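Local coordinates for protein beta-glucanase (Bacteroides thetaiotaomicron, PDB 6EUG) that probably hydrolyses beta-1,3-galactosidic linkages in arabinogalactan through its family 43 glycoside hydrolase domain, which binds glucoimidazole in its pocket, at residues G223-I228 with D244-H249. Residues are numbered along the deposited sequence; the frame is centred on the assembly and turned at random.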
loop_
_atom_site.group_PDB
_atom_site.type_symbol
_atom_site.label_atom_id
_atom_site.label_comp_id
_atom_site.label_asym_id
_atom_site.label_seq_id
_atom_site.Cartn_x
_atom_site.Cartn_y
_atom_site.Cartn_z
ATOM N N GLY A 223 19.799 0.151 1.066
ATOM C CA GLY A 223 19.417 0.446 -0.324
ATOM C C GLY A 223 18.525 -0.612 -0.959
ATOM O O GLY A 223 18.055 -0.414 -2.082
ATOM N N LYS A 224 18.257 -1.712 -0.247
ATOM C CA LYS A 224 17.344 -2.742 -0.765
ATOM C C LYS A 224 15.915 -2.248 -0.604
ATOM O O LYS A 224 15.556 -1.686 0.451
ATOM C CB LYS A 224 17.529 -4.089 -0.064
ATOM C CG LYS A 224 18.748 -4.856 -0.581
ATOM C CD LYS A 224 18.986 -6.153 0.159
ATOM C CE LYS A 224 20.211 -6.887 -0.391
ATOM N NZ LYS A 224 20.012 -7.328 -1.796
ATOM N N ALA A 225 15.123 -2.416 -1.651
ATOM C CA ALA A 225 13.693 -2.066 -1.611
ATOM C C ALA A 225 12.807 -3.320 -1.539
ATOM O O ALA A 225 13.166 -4.363 -2.078
ATOM C CB ALA A 225 13.311 -1.205 -2.816
ATOM N N TYR A 226 11.634 -3.164 -0.904
ATOM C CA TYR A 226 10.670 -4.231 -0.683
ATOM C C TYR A 226 9.265 -3.819 -1.131
ATOM O O TYR A 226 8.822 -2.677 -0.873
ATOM C CB TYR A 226 10.623 -4.702 0.797
ATOM C CG TYR A 226 11.994 -5.227 1.257
ATOM C CD1 TYR A 226 12.970 -4.364 1.736
ATOM C CD2 TYR A 226 12.312 -6.600 1.182
ATOM C CE1 TYR A 226 14.232 -4.834 2.100
ATOM C CE2 TYR A 226 13.554 -7.057 1.545
ATOM C CZ TYR A 226 14.505 -6.178 2.014
ATOM O OH TYR A 226 15.725 -6.673 2.376
ATOM N N HIS A 227 8.598 -4.779 -1.763
ATOM C CA HIS A 227 7.173 -4.711 -2.192
ATOM C C HIS A 227 6.343 -5.559 -1.186
ATOM O O HIS A 227 6.552 -6.778 -1.054
ATOM C CB HIS A 227 7.061 -5.193 -3.639
ATOM C CG HIS A 227 5.660 -5.271 -4.189
ATOM N ND1 HIS A 227 5.267 -6.251 -5.079
ATOM C CD2 HIS A 227 4.572 -4.500 -3.972
ATOM C CE1 HIS A 227 3.992 -6.068 -5.390
ATOM N NE2 HIS A 227 3.548 -5.013 -4.722
ATOM N N ILE A 228 5.435 -4.888 -0.483
ATOM C CA ILE A 228 4.636 -5.461 0.607
ATOM C C ILE A 228 3.188 -5.477 0.096
ATOM O O ILE A 228 2.680 -4.433 -0.317
ATOM C CB ILE A 228 4.743 -4.647 1.897
ATOM C CG1 ILE A 228 6.203 -4.689 2.417
ATOM C CG2 ILE A 228 3.844 -5.254 2.976
ATOM C CD1 ILE A 228 6.594 -3.627 3.389
ATOM N N ASP A 244 18.045 -4.704 -7.964
ATOM C CA ASP A 244 18.816 -3.496 -7.690
ATOM C C ASP A 244 18.361 -2.218 -8.423
ATOM O O ASP A 244 18.645 -1.119 -7.943
ATOM C CB ASP A 244 20.330 -3.721 -7.976
ATOM N N ASP A 245 17.619 -2.346 -9.527
ATOM C CA ASP A 245 17.058 -1.187 -10.246
ATOM C C ASP A 245 15.581 -0.876 -9.843
ATOM O O ASP A 245 14.996 0.108 -10.316
ATOM C CB ASP A 245 17.199 -1.310 -11.794
ATOM C CG ASP A 245 16.463 -2.486 -12.387
ATOM O OD1 ASP A 245 15.757 -3.221 -11.641
ATOM O OD2 ASP A 245 16.636 -2.707 -13.614
ATOM N N TYR A 246 15.049 -1.691 -8.938
ATOM C CA TYR A 246 13.669 -1.598 -8.425
ATOM C C TYR A 246 12.604 -1.932 -9.451
ATOM O O TYR A 246 11.417 -1.738 -9.175
ATOM C CB TYR A 246 13.349 -0.245 -7.719
ATOM C CG TYR A 246 14.242 0.183 -6.575
ATOM C CD1 TYR A 246 15.142 -0.700 -5.961
ATOM C CD2 TYR A 246 14.177 1.489 -6.082
ATOM C CE1 TYR A 246 15.968 -0.273 -4.924
ATOM C CE2 TYR A 246 15.001 1.909 -5.052
ATOM C CZ TYR A 246 15.880 1.027 -4.460
ATOM O OH TYR A 246 16.699 1.478 -3.404
ATOM N N LEU A 247 12.970 -2.522 -10.594
ATOM C CA LEU A 247 11.982 -2.719 -11.672
ATOM C C LEU A 247 11.403 -4.126 -11.763
ATOM O O LEU A 247 10.489 -4.344 -12.559
ATOM C CB LEU A 247 12.586 -2.331 -13.053
ATOM C CG LEU A 247 13.144 -0.927 -13.146
ATOM C CD1 LEU A 247 13.720 -0.687 -14.558
ATOM C CD2 LEU A 247 12.161 0.160 -12.752
ATOM N N SER A 248 11.885 -5.057 -10.928
ATOM C CA SER A 248 11.412 -6.433 -10.922
ATOM C C SER A 248 11.676 -7.055 -9.558
ATOM O O SER A 248 12.358 -6.421 -8.722
ATOM C CB SER A 248 12.084 -7.232 -12.049
ATOM O OG SER A 248 13.474 -7.450 -11.783
ATOM N N HIS A 249 11.160 -8.265 -9.350
ATOM C CA HIS A 249 11.347 -9.026 -8.086
ATOM C C HIS A 249 12.514 -10.013 -8.224
ATOM O O HIS A 249 12.776 -10.500 -9.328
ATOM C CB HIS A 249 10.100 -9.785 -7.713
ATOM C CG HIS A 249 8.878 -8.933 -7.547
ATOM N ND1 HIS A 249 7.986 -8.692 -8.571
ATOM C CD2 HIS A 249 8.396 -8.274 -6.467
ATOM C CE1 HIS A 249 7.022 -7.906 -8.124
ATOM N NE2 HIS A 249 7.223 -7.684 -6.844
#
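One blade of the five-bladed beta-propeller of this family 43 glycoside hydrolase domain meets the loop leading to its outermost strand here, with Tyr246 and His249 reaching across to Gly223, Ala225 and His227. The phenol of Tyr246 donates from OH to Gly223 O, 2.7 Å away, in the turn just before strand 225-231; the hydroxyl is tilted 30° from that carbonyl plane. Ala225 CB sits over one face of the same ring in a CH-pi contact, 3.7 Å from its centroid and closest to Tyr246 CE1 at 3.5 Å. Tyr246 CG lies anti to the carbonyl carbon (chi1 -55°), which sends the ring from the loop toward the strand. In the four-stranded antiparallel blade, strand 236-242 lies between strands 225-231 and 252-256, and the His249 side chain rests against Ala240 and Leu242 of that strand. Farther along, toward the start of strand 249-250, the imidazoles of His227 and His249 meet edge to edge, neither ring over the other's face, planes at 36°. His227 ND1 and His249 NE2 share a hydrogen bond of 3.0 Å. Within the loop, Asp245 OD1 accepts from Leu247 N in an Asx turn. Ile115 of the neighbouring blade touches both Ala225 and Tyr246, while Trp126 bonds Tyr246 O and meets the His249 ring. The side chain of His227 lies about 13 Å from the bound glucoimidazole.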